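Local structure of predicted ATPase of the ABC class (Vibrio vulnificus, 5D6A) at residues A75-S80 against K168-S173; F55-D60 against F164-F169; I138-R143 against R172-R177; A107-Q112 against R177-E182. The protein probably binds and hydrolyses ATP as a member of the ABC class of ATPases. One frame throughout, in Å; residues are numbered along the deposited sequence.

Interaction 1. Residues A75-S80 against K168-S173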
# COMPACT_ATOMS: atom_id res chain seq x y z
N ALA A 75 19.77 -5.12 28.51
CA ALA A 75 20.94 -5.64 29.21
C ALA A 75 22.12 -4.71 29.00
O ALA A 75 22.34 -4.22 27.90
CB ALA A 75 21.28 -7.04 28.71
N PHE A 76 22.88 -4.48 30.07
CA PHE A 76 24.03 -3.59 30.00
C PHE A 76 25.33 -4.31 30.36
O PHE A 76 25.37 -5.11 31.29
CB PHE A 76 23.83 -2.40 30.93
CG PHE A 76 25.03 -1.52 31.07
CD1 PHE A 76 25.33 -0.58 30.09
CD2 PHE A 76 25.88 -1.64 32.17
CE1 PHE A 76 26.45 0.22 30.21
CE2 PHE A 76 26.99 -0.84 32.29
CZ PHE A 76 27.28 0.10 31.31
N ARG A 77 26.39 -4.00 29.61
CA ARG A 77 27.71 -4.58 29.86
C ARG A 77 28.81 -3.54 29.74
O ARG A 77 28.99 -2.95 28.67
CB ARG A 77 28.02 -5.70 28.87
CG ARG A 77 27.11 -6.90 28.95
CD ARG A 77 27.88 -8.12 28.50
NE ARG A 77 28.94 -8.44 29.46
CZ ARG A 77 29.89 -9.36 29.28
NH1 ARG A 77 30.80 -9.57 30.23
NH2 ARG A 77 29.95 -10.07 28.16
N ALA A 78 29.56 -3.34 30.82
CA ALA A 78 30.67 -2.38 30.84
C ALA A 78 31.79 -2.84 29.92
O ALA A 78 32.07 -4.03 29.82
CB ALA A 78 31.19 -2.21 32.26
N TRP A 79 32.45 -1.89 29.26
CA TRP A 79 33.54 -2.19 28.31
C TRP A 79 34.67 -3.06 28.86
O TRP A 79 35.36 -3.73 28.09
CB TRP A 79 34.15 -0.90 27.76
CG TRP A 79 33.23 -0.07 26.94
CD1 TRP A 79 32.60 1.08 27.31
CD2 TRP A 79 32.83 -0.32 25.59
NE1 TRP A 79 31.84 1.56 26.28
CE2 TRP A 79 31.96 0.72 25.21
CE3 TRP A 79 33.13 -1.33 24.66
CZ2 TRP A 79 31.38 0.78 23.94
CZ3 TRP A 79 32.55 -1.27 23.40
CH2 TRP A 79 31.68 -0.22 23.05
N SER A 80 34.88 -3.04 30.17
CA SER A 80 35.96 -3.81 30.79
C SER A 80 35.80 -5.32 30.64
O SER A 80 36.78 -6.05 30.46
CB SER A 80 36.06 -3.48 32.28
OG SER A 80 36.25 -2.09 32.47
N LYS A 168 23.57 -16.32 28.28
CA LYS A 168 24.60 -16.81 27.37
C LYS A 168 24.64 -16.01 26.07
O LYS A 168 25.72 -15.72 25.57
CB LYS A 168 24.41 -18.30 27.08
CG LYS A 168 24.65 -19.18 28.30
CD LYS A 168 24.49 -20.65 28.00
CE LYS A 168 24.83 -21.48 29.23
NZ LYS A 168 24.76 -22.94 28.96
N PHE A 169 23.48 -15.65 25.54
CA PHE A 169 23.44 -14.87 24.30
C PHE A 169 23.96 -13.45 24.54
O PHE A 169 24.64 -12.89 23.69
CB PHE A 169 22.03 -14.81 23.70
CG PHE A 169 21.35 -16.15 23.62
CD1 PHE A 169 22.00 -17.24 23.04
CD2 PHE A 169 20.06 -16.32 24.08
CE1 PHE A 169 21.38 -18.47 22.97
CE2 PHE A 169 19.42 -17.54 24.00
CZ PHE A 169 20.09 -18.62 23.44
N ILE A 170 23.62 -12.89 25.70
CA ILE A 170 24.07 -11.55 26.08
C ILE A 170 25.59 -11.51 26.21
O ILE A 170 26.22 -10.51 25.85
CB ILE A 170 23.42 -11.09 27.41
CG1 ILE A 170 21.92 -10.90 27.22
CG2 ILE A 170 24.05 -9.79 27.89
CD1 ILE A 170 21.15 -10.65 28.51
N ARG A 171 26.17 -12.59 26.72
CA ARG A 171 27.62 -12.67 26.87
C ARG A 171 28.32 -12.92 25.54
O ARG A 171 29.14 -12.11 25.11
CB ARG A 171 28.01 -13.76 27.88
CG ARG A 171 27.61 -13.43 29.31
CD ARG A 171 28.12 -14.47 30.30
NE ARG A 171 27.73 -14.15 31.67
CZ ARG A 171 26.68 -14.66 32.32
NH1 ARG A 171 25.89 -15.57 31.75
NH2 ARG A 171 26.42 -14.27 33.56
N ARG A 172 27.98 -14.02 24.89
CA ARG A 172 28.60 -14.39 23.61
C ARG A 172 28.57 -13.28 22.56
O ARG A 172 29.53 -13.10 21.82
CB ARG A 172 27.94 -15.64 23.04
CG ARG A 172 28.15 -16.89 23.88
CD ARG A 172 27.43 -18.08 23.26
NE ARG A 172 27.99 -18.44 21.96
CZ ARG A 172 27.45 -19.32 21.12
NH1 ARG A 172 26.31 -19.93 21.43
NH2 ARG A 172 28.04 -19.58 19.96
N SER A 173 27.47 -12.53 22.51
CA SER A 173 27.33 -11.46 21.53
C SER A 173 28.18 -10.24 21.87
O SER A 173 28.41 -9.39 21.01
CB SER A 173 25.86 -11.03 21.40
OG SER A 173 25.41 -10.43 22.60
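Ala-75 and Ile-170 form the close-packed end of this contact between a strand and the last turns of a helix. The Ala-75 CB lies 3.6 Å from Ile-170 CD1 and 4.0 Å from Ile-170 CG2, so the methyl is held between the two branches of the isoleucine. The Ala-75 and Ile-170 CA atoms are 7.4 Å apart, and the strand and helix segments run 36° from parallel.

Arg-77, also buried, continues the packing. Its chain bends at chi3 (68°), and CD passes the backbone O of Ile-170 at 3.9 Å. Arg-171 CG lies over one face of the guanidinium, while Arg-171 O stands at its edge, in plane, 3.8 Å from NH2. The looser, solvent side is at partly exposed Arg-171, whose CB is 4.2 Å from Arg-77 NH2. Asp-54 serves both arginines, its backbone O taking Arg-77 NE and its carboxylate Arg-171 NE; Arg-77 NH2 bonds to Thr-174 OG1.

This is structural packing within the N-terminal family region of ABC-class ATPases. Strand 71-78 lies between strands 56-61 and 137-144 of the antiparallel sheet, and helix 155-172 packs over this face, Ile-170 also touching Leu-140 and Phe-142.

Interaction 2. Residues F55-D60 against F164-F169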
# COMPACT_ATOMS: atom_id res chain seq x y z
N PHE A 55 26.61 -8.64 33.95
CA PHE A 55 25.77 -7.58 33.39
C PHE A 55 24.58 -7.23 34.27
O PHE A 55 24.29 -7.91 35.25
CB PHE A 55 25.24 -8.04 32.02
CG PHE A 55 24.40 -9.29 32.09
CD1 PHE A 55 24.99 -10.54 32.06
CD2 PHE A 55 23.01 -9.21 32.16
CE1 PHE A 55 24.23 -11.69 32.12
CE2 PHE A 55 22.24 -10.35 32.22
CZ PHE A 55 22.85 -11.60 32.20
N ASP A 56 23.91 -6.14 33.90
CA ASP A 56 22.71 -5.68 34.59
C ASP A 56 21.54 -6.00 33.67
O ASP A 56 21.57 -5.66 32.49
CB ASP A 56 22.77 -4.18 34.85
CG ASP A 56 23.88 -3.79 35.81
OD1 ASP A 56 24.48 -4.68 36.44
OD2 ASP A 56 24.15 -2.58 35.94
N LEU A 57 20.53 -6.68 34.20
CA LEU A 57 19.35 -7.04 33.43
C LEU A 57 18.20 -6.14 33.80
O LEU A 57 17.90 -5.95 34.98
CB LEU A 57 18.97 -8.50 33.69
CG LEU A 57 17.81 -9.06 32.86
CD1 LEU A 57 18.11 -8.98 31.37
CD2 LEU A 57 17.51 -10.49 33.27
N PHE A 58 17.54 -5.58 32.78
CA PHE A 58 16.41 -4.69 32.99
C PHE A 58 15.17 -5.27 32.31
O PHE A 58 15.20 -5.61 31.13
CB PHE A 58 16.71 -3.30 32.41
CG PHE A 58 17.91 -2.64 33.01
CD1 PHE A 58 19.18 -2.86 32.49
CD2 PHE A 58 17.79 -1.80 34.11
CE1 PHE A 58 20.30 -2.26 33.04
CE2 PHE A 58 18.90 -1.20 34.68
CZ PHE A 58 20.15 -1.43 34.14
N ILE A 59 14.08 -5.38 33.07
CA ILE A 59 12.81 -5.88 32.57
C ILE A 59 11.86 -4.69 32.66
O ILE A 59 11.32 -4.40 33.73
CB ILE A 59 12.32 -7.08 33.39
CG1 ILE A 59 13.42 -8.15 33.42
CG2 ILE A 59 11.03 -7.64 32.80
CD1 ILE A 59 13.08 -9.41 34.19
N ASP A 60 11.67 -4.00 31.54
CA ASP A 60 10.89 -2.76 31.48
C ASP A 60 9.38 -2.87 31.35
O ASP A 60 8.64 -2.23 32.09
CB ASP A 60 11.42 -1.90 30.34
CG ASP A 60 12.88 -1.55 30.49
OD1 ASP A 60 13.35 -1.44 31.64
OD2 ASP A 60 13.56 -1.37 29.46
N PHE A 164 19.15 -19.06 32.09
CA PHE A 164 20.09 -20.04 31.52
C PHE A 164 20.49 -19.68 30.09
O PHE A 164 21.68 -19.54 29.80
CB PHE A 164 19.50 -21.45 31.60
CG PHE A 164 20.42 -22.52 31.09
CD1 PHE A 164 21.44 -23.02 31.89
CD2 PHE A 164 20.26 -23.04 29.81
CE1 PHE A 164 22.29 -24.00 31.42
CE2 PHE A 164 21.11 -24.02 29.34
CZ PHE A 164 22.12 -24.51 30.15
N HIS A 165 19.52 -19.52 29.20
CA HIS A 165 19.81 -19.20 27.80
C HIS A 165 20.15 -17.73 27.56
O HIS A 165 21.19 -17.41 26.99
CB HIS A 165 18.63 -19.57 26.89
CG HIS A 165 18.44 -21.04 26.72
ND1 HIS A 165 19.31 -21.82 25.98
CD2 HIS A 165 17.45 -21.87 27.14
CE1 HIS A 165 18.88 -23.07 25.99
NE2 HIS A 165 17.76 -23.12 26.68
N LEU A 166 19.26 -16.84 27.99
CA LEU A 166 19.45 -15.40 27.76
C LEU A 166 20.82 -14.89 28.19
O LEU A 166 21.49 -14.21 27.41
CB LEU A 166 18.32 -14.59 28.42
CG LEU A 166 18.38 -13.06 28.26
CD1 LEU A 166 18.48 -12.64 26.80
CD2 LEU A 166 17.16 -12.42 28.91
N PRO A 167 21.26 -15.21 29.42
CA PRO A 167 22.57 -14.73 29.85
C PRO A 167 23.71 -15.16 28.92
O PRO A 167 24.70 -14.44 28.78
CB PRO A 167 22.74 -15.34 31.24
CG PRO A 167 21.35 -15.61 31.71
CD PRO A 167 20.62 -16.03 30.47
N LYS A 168 23.57 -16.32 28.28
CA LYS A 168 24.60 -16.81 27.37
C LYS A 168 24.64 -16.01 26.07
O LYS A 168 25.72 -15.72 25.57
CB LYS A 168 24.41 -18.30 27.08
CG LYS A 168 24.65 -19.18 28.30
CD LYS A 168 24.49 -20.65 28.00
CE LYS A 168 24.83 -21.48 29.23
NZ LYS A 168 24.76 -22.94 28.96
N PHE A 169 23.48 -15.65 25.54
CA PHE A 169 23.44 -14.87 24.30
C PHE A 169 23.96 -13.45 24.54
O PHE A 169 24.64 -12.89 23.69
CB PHE A 169 22.03 -14.81 23.70
CG PHE A 169 21.35 -16.15 23.62
CD1 PHE A 169 22.00 -17.24 23.04
CD2 PHE A 169 20.06 -16.32 24.08
CE1 PHE A 169 21.38 -18.47 22.97
CE2 PHE A 169 19.42 -17.54 24.00
CZ PHE A 169 20.09 -18.62 23.44
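Phe-55 meets Pro-167 where the entry to strand 56-61 faces helix 155-172, an example of a sheet strand and a helix joined by hydrocarbon alone. The phenylalanine can be followed outward. Its CB starts toward the helix but stays on the strand side, packing against Phe-76 O and Arg-77 CG of the next strand. With chi1 at 61°, CG sits between the backbone N and the carbonyl carbon, and the ring is carried out toward the helix. Of the ring atoms, CE1 and CZ do the touching: CE1 is 4.0 Å from Pro-167 CB, and CZ is 3.9 Å from the same CB. Pro-167 CA is close behind, 3.9 Å from CZ. The proline thus comes at the ring's edge, near its plane, and not over a face. Other neighbours of the ring are Phe-52, which stacks with it, and Arg-171 NH2, which approaches CE1.

Two residues on, Leu-57 adds a second, lighter touch, its CD1 lying 4.3 Å from Leu-166 CD2. Both leucines have CG anti to the backbone N (chi1 -176° for Leu-57, -180° for Leu-166), and one methyl from each fork makes the approach.

Backbone bonds of Asp-56 to Phe-76 and of Leu-57 to Tyr-50 hold the strand in its sheet. The helix is kinked at Pro-167, whose N makes no bond to the preceding turn. All four touching residues are buried, and their contacts are apolar, without a hydrogen bond or salt bridge between the segments. The chemistry therefore implies cohesion by burial and shape, with little directional constraint.

Interaction 3. Residues I138-R143 against R172-R177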
# COMPACT_ATOMS: atom_id res chain seq x y z
N ILE A 138 28.24 -1.32 26.58
CA ILE A 138 27.34 -1.73 25.51
C ILE A 138 25.96 -2.04 26.08
O ILE A 138 25.84 -2.71 27.11
CB ILE A 138 27.88 -2.99 24.80
CG1 ILE A 138 29.33 -2.76 24.35
CG2 ILE A 138 26.99 -3.37 23.63
CD1 ILE A 138 29.97 -3.96 23.69
N GLU A 139 24.92 -1.55 25.41
CA GLU A 139 23.55 -1.81 25.85
C GLU A 139 22.77 -2.56 24.77
O GLU A 139 22.80 -2.19 23.60
CB GLU A 139 22.82 -0.51 26.21
CG GLU A 139 21.38 -0.73 26.64
CD GLU A 139 20.67 0.54 27.08
OE1 GLU A 139 21.34 1.59 27.25
OE2 GLU A 139 19.44 0.50 27.25
N LEU A 140 22.09 -3.63 25.19
CA LEU A 140 21.28 -4.44 24.29
C LEU A 140 19.82 -4.26 24.66
O LEU A 140 19.47 -4.23 25.84
CB LEU A 140 21.63 -5.91 24.43
CG LEU A 140 23.09 -6.31 24.21
CD1 LEU A 140 23.23 -7.81 24.43
CD2 LEU A 140 23.57 -5.90 22.83
N ARG A 141 18.97 -4.15 23.64
CA ARG A 141 17.54 -4.01 23.84
C ARG A 141 16.85 -5.05 22.97
O ARG A 141 17.14 -5.15 21.78
CB ARG A 141 17.07 -2.61 23.50
CG ARG A 141 17.72 -1.53 24.35
CD ARG A 141 17.06 -0.18 24.10
NE ARG A 141 17.67 0.89 24.88
CZ ARG A 141 17.34 2.17 24.77
NH1 ARG A 141 16.41 2.56 23.90
NH2 ARG A 141 17.95 3.07 25.52
N PHE A 142 15.94 -5.80 23.57
CA PHE A 142 15.25 -6.87 22.88
C PHE A 142 13.96 -7.27 23.59
O PHE A 142 13.64 -6.72 24.64
CB PHE A 142 16.19 -8.08 22.78
CG PHE A 142 16.79 -8.48 24.10
CD1 PHE A 142 17.98 -7.90 24.53
CD2 PHE A 142 16.16 -9.41 24.91
CE1 PHE A 142 18.53 -8.25 25.75
CE2 PHE A 142 16.71 -9.77 26.13
CZ PHE A 142 17.89 -9.18 26.55
N ARG A 143 13.24 -8.22 23.01
CA ARG A 143 11.99 -8.70 23.58
C ARG A 143 12.11 -10.15 24.04
O ARG A 143 12.96 -10.90 23.56
CB ARG A 143 10.86 -8.60 22.56
CG ARG A 143 10.54 -7.18 22.10
CD ARG A 143 9.46 -7.24 21.03
NE ARG A 143 9.01 -5.92 20.59
CZ ARG A 143 7.98 -5.24 21.12
NH1 ARG A 143 7.28 -5.73 22.14
NH2 ARG A 143 7.66 -4.05 20.62
N ARG A 172 27.98 -14.02 24.89
CA ARG A 172 28.60 -14.39 23.61
C ARG A 172 28.57 -13.28 22.56
O ARG A 172 29.53 -13.10 21.82
CB ARG A 172 27.94 -15.64 23.04
CG ARG A 172 28.15 -16.89 23.88
CD ARG A 172 27.43 -18.08 23.26
NE ARG A 172 27.99 -18.44 21.96
CZ ARG A 172 27.45 -19.32 21.12
NH1 ARG A 172 26.31 -19.93 21.43
NH2 ARG A 172 28.04 -19.58 19.96
N SER A 173 27.47 -12.53 22.51
CA SER A 173 27.33 -11.46 21.53
C SER A 173 28.18 -10.24 21.87
O SER A 173 28.41 -9.39 21.01
CB SER A 173 25.86 -11.03 21.40
OG SER A 173 25.41 -10.43 22.60
N THR A 174 28.65 -10.15 23.11
CA THR A 174 29.46 -9.01 23.55
C THR A 174 30.81 -9.41 24.17
O THR A 174 31.21 -8.87 25.20
CB THR A 174 28.69 -8.16 24.57
OG1 THR A 174 28.25 -9.00 25.64
CG2 THR A 174 27.48 -7.51 23.92
N ILE A 175 31.50 -10.35 23.53
CA ILE A 175 32.83 -10.80 23.95
C ILE A 175 33.67 -11.03 22.70
O ILE A 175 33.37 -11.92 21.90
CB ILE A 175 32.78 -12.08 24.80
CG1 ILE A 175 32.10 -11.80 26.15
CG2 ILE A 175 34.19 -12.60 25.06
CD1 ILE A 175 31.95 -13.02 27.03
N GLU A 176 34.70 -10.21 22.54
CA GLU A 176 35.59 -10.26 21.37
C GLU A 176 35.80 -11.67 20.80
O GLU A 176 35.44 -11.95 19.65
CB GLU A 176 36.94 -9.62 21.71
CG GLU A 176 37.92 -9.54 20.54
CD GLU A 176 39.27 -8.96 20.93
OE1 GLU A 176 39.55 -8.80 22.14
OE2 GLU A 176 40.07 -8.67 20.02
N ARG A 177 36.37 -12.56 21.60
CA ARG A 177 36.65 -13.93 21.15
C ARG A 177 35.40 -14.75 20.80
O ARG A 177 35.45 -15.58 19.89
CB ARG A 177 37.51 -14.68 22.18
CG ARG A 177 36.94 -14.71 23.60
CD ARG A 177 37.95 -15.30 24.57
NE ARG A 177 37.51 -15.20 25.96
CZ ARG A 177 36.77 -16.11 26.59
NH1 ARG A 177 36.37 -17.22 25.97
NH2 ARG A 177 36.43 -15.92 27.86
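Ile-138 and Leu-140 project from an extended strand toward Ser-173 and Thr-174, which lie where helix 155-172 gives way to a loop. The strand keeps regular beta angles, so its alternate residues face the loop, whereas Thr-174 has left helical geometry (phi -126°, psi 44°). The CA atoms of Ile-138 and Thr-174 are 7.8 Å apart.

The side chains of Ile-138 and Thr-174 run alongside in opposing senses, and their CG2 methyls come within 4.2 Å. Thr-174 can offer a methyl here because its chi1 of 54° sets CG2 anti to the carbonyl carbon and leaves OG1 to turn elsewhere. That hydroxyl is engaged by Ile-170 O, Arg-171 O and Arg-77 NH2. Leu-140 reaches both loop residues through CD1, which is 4.3 Å from Thr-174 CG2 and 3.9 Å from Ser-173 OG. Phe-106 and Ile-102 of helix 92-109 also touch Leu-140.

The two hydroxyl residues thus serve differently. Thr-174 gives strand 137-144 its methyl while OG1 bonds elsewhere; Ser-173 gives its oxygen, already hydrogen-bonded to Phe-169 O, as a van der Waals neighbour. The contact implies van der Waals packing at a helix terminus, with polar groups buried but accounted for.

Interaction 4. Residues A107-Q112 against R177-E182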
# COMPACT_ATOMS: atom_id res chain seq x y z
N ALA A 107 21.13 -12.31 17.46
CA ALA A 107 19.98 -12.95 16.83
C ALA A 107 20.32 -14.37 16.41
O ALA A 107 19.50 -15.27 16.53
CB ALA A 107 19.51 -12.13 15.63
N GLU A 108 21.54 -14.54 15.91
CA GLU A 108 22.02 -15.84 15.44
C GLU A 108 22.16 -16.84 16.60
O GLU A 108 21.71 -17.98 16.49
CB GLU A 108 23.36 -15.69 14.71
CG GLU A 108 23.90 -16.96 14.08
CD GLU A 108 23.02 -17.51 12.96
OE1 GLU A 108 22.07 -16.82 12.54
OE2 GLU A 108 23.30 -18.64 12.50
N PHE A 109 22.77 -16.41 17.70
CA PHE A 109 22.93 -17.29 18.86
C PHE A 109 21.58 -17.60 19.49
O PHE A 109 21.42 -18.64 20.13
CB PHE A 109 23.84 -16.68 19.94
CG PHE A 109 25.23 -16.35 19.47
CD1 PHE A 109 26.01 -17.30 18.83
CD2 PHE A 109 25.79 -15.11 19.75
CE1 PHE A 109 27.29 -17.00 18.41
CE2 PHE A 109 27.07 -14.81 19.34
CZ PHE A 109 27.83 -15.75 18.67
N ALA A 110 20.60 -16.72 19.29
CA ALA A 110 19.26 -16.89 19.87
C ALA A 110 18.22 -17.51 18.93
O ALA A 110 17.02 -17.38 19.19
CB ALA A 110 18.76 -15.55 20.39
N LYS A 111 18.65 -18.16 17.85
CA LYS A 111 17.71 -18.80 16.93
C LYS A 111 17.02 -19.99 17.59
O LYS A 111 15.81 -20.18 17.42
CB LYS A 111 18.40 -19.30 15.67
CG LYS A 111 18.95 -18.22 14.76
CD LYS A 111 19.55 -18.82 13.49
CE LYS A 111 20.68 -19.80 13.79
NZ LYS A 111 21.32 -20.32 12.56
N GLN A 112 17.78 -20.78 18.34
CA GLN A 112 17.23 -21.96 19.02
C GLN A 112 16.28 -21.58 20.16
O GLN A 112 15.63 -22.45 20.73
CB GLN A 112 18.34 -22.89 19.55
CG GLN A 112 19.20 -23.57 18.48
CD GLN A 112 20.23 -22.65 17.82
OE1 GLN A 112 20.40 -21.50 18.22
NE2 GLN A 112 20.92 -23.17 16.82
N ARG A 177 36.37 -12.56 21.60
CA ARG A 177 36.65 -13.93 21.15
C ARG A 177 35.40 -14.75 20.80
O ARG A 177 35.45 -15.58 19.89
CB ARG A 177 37.51 -14.68 22.18
CG ARG A 177 36.94 -14.71 23.60
CD ARG A 177 37.95 -15.30 24.57
NE ARG A 177 37.51 -15.20 25.96
CZ ARG A 177 36.77 -16.11 26.59
NH1 ARG A 177 36.37 -17.22 25.97
NH2 ARG A 177 36.43 -15.92 27.86
N GLU A 178 34.29 -14.51 21.49
CA GLU A 178 33.04 -15.23 21.22
C GLU A 178 32.44 -14.88 19.86
O GLU A 178 31.66 -15.66 19.31
CB GLU A 178 32.00 -14.96 22.32
CG GLU A 178 32.40 -15.47 23.70
CD GLU A 178 32.50 -16.98 23.77
OE1 GLU A 178 31.92 -17.68 22.91
OE2 GLU A 178 33.16 -17.48 24.71
N LEU A 179 32.80 -13.71 19.34
CA LEU A 179 32.33 -13.28 18.03
C LEU A 179 33.35 -13.69 16.97
O LEU A 179 34.48 -14.05 17.29
CB LEU A 179 32.15 -11.77 17.99
CG LEU A 179 31.15 -11.17 18.98
CD1 LEU A 179 31.20 -9.65 18.92
CD2 LEU A 179 29.75 -11.68 18.71
N ASP A 180 32.94 -13.63 15.71
CA ASP A 180 33.82 -13.96 14.60
C ASP A 180 34.52 -12.66 14.18
O ASP A 180 33.97 -11.88 13.41
CB ASP A 180 33.01 -14.56 13.44
CG ASP A 180 33.89 -15.05 12.29
OD1 ASP A 180 35.13 -15.03 12.41
OD2 ASP A 180 33.31 -15.47 11.26
N LYS A 181 35.72 -12.42 14.72
CA LYS A 181 36.45 -11.18 14.43
C LYS A 181 36.71 -10.90 12.96
O LYS A 181 36.53 -9.77 12.50
CB LYS A 181 37.79 -11.13 15.17
CG LYS A 181 37.68 -10.98 16.68
CD LYS A 181 38.99 -10.46 17.27
CE LYS A 181 39.24 -9.00 16.89
NZ LYS A 181 40.53 -8.48 17.42
N GLU A 182 37.15 -11.92 12.22
CA GLU A 182 37.43 -11.74 10.80
C GLU A 182 36.17 -11.25 10.08
O GLU A 182 36.25 -10.50 9.11
CB GLU A 182 37.96 -13.04 10.19
CG GLU A 182 38.43 -12.90 8.75
CD GLU A 182 39.09 -14.16 8.21
OE1 GLU A 182 39.24 -15.14 8.97
OE2 GLU A 182 39.46 -14.17 7.02
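Phe-109 and Leu-179 cross at about a right angle where the C-terminal turn of helix 92-109 packs on the loop that carries Asp-180, the N-cap residue of helix 181-199. Leu-179 meets the edge of the Phe-109 ring, not a face: its methyl CD2 lies near the ring plane, 4.2 Å from CE2. The bond from CA to CB of Leu-179 does not aim at the helix; it is the isobutyl fork that brings CD2 to the ring. Phe-109 does start toward the loop, and a chi1 of -59°, which places CG beside the backbone N, sends the ring out from the side of the helix toward the loop.

At the far end of the ring, CZ approaches the backbone of Glu-178 obliquely. The Glu-178 carboxylate takes no part, staying close to Arg-177 by charge alone. Helix 155-172 supplies further neighbours, since Phe-169 and Arg-172 both touch Phe-109, and Arg-172 also touches Glu-178.

With the N-cap directly after Leu-179, the contact falls just before the following helix begins. Within 107-112, Lys-111 NZ is paired with Glu-108 OE2 at the surface. The ring's nearest approach to the loop is CZ to Glu-178 O, at 3.9 Å.

Interactions 1, 2 and 3 are buried and join the same antiparallel sheet, through strands 71-78, 56-61 and 137-144 in turn, to helix 155-172 or the loop that follows it. Interaction 4 is only partly buried and uses no strand; it ties the end of helix 92-109 to the approach to helix 181-199. Chemistry follows place: interaction 2 is purely apolar, interaction 1 mixes methyl packing with arginines, and interaction 3 pairs methyls with hydroxyl residues bonded elsewhere. In interaction 4 an aromatic edge meets a methyl, with charged pairs nearby. Thr-174 connects interactions 1 and 3 by bonding Arg-77, and a Glu-176 to Lys-181 salt bridge connects interactions 3 and 4.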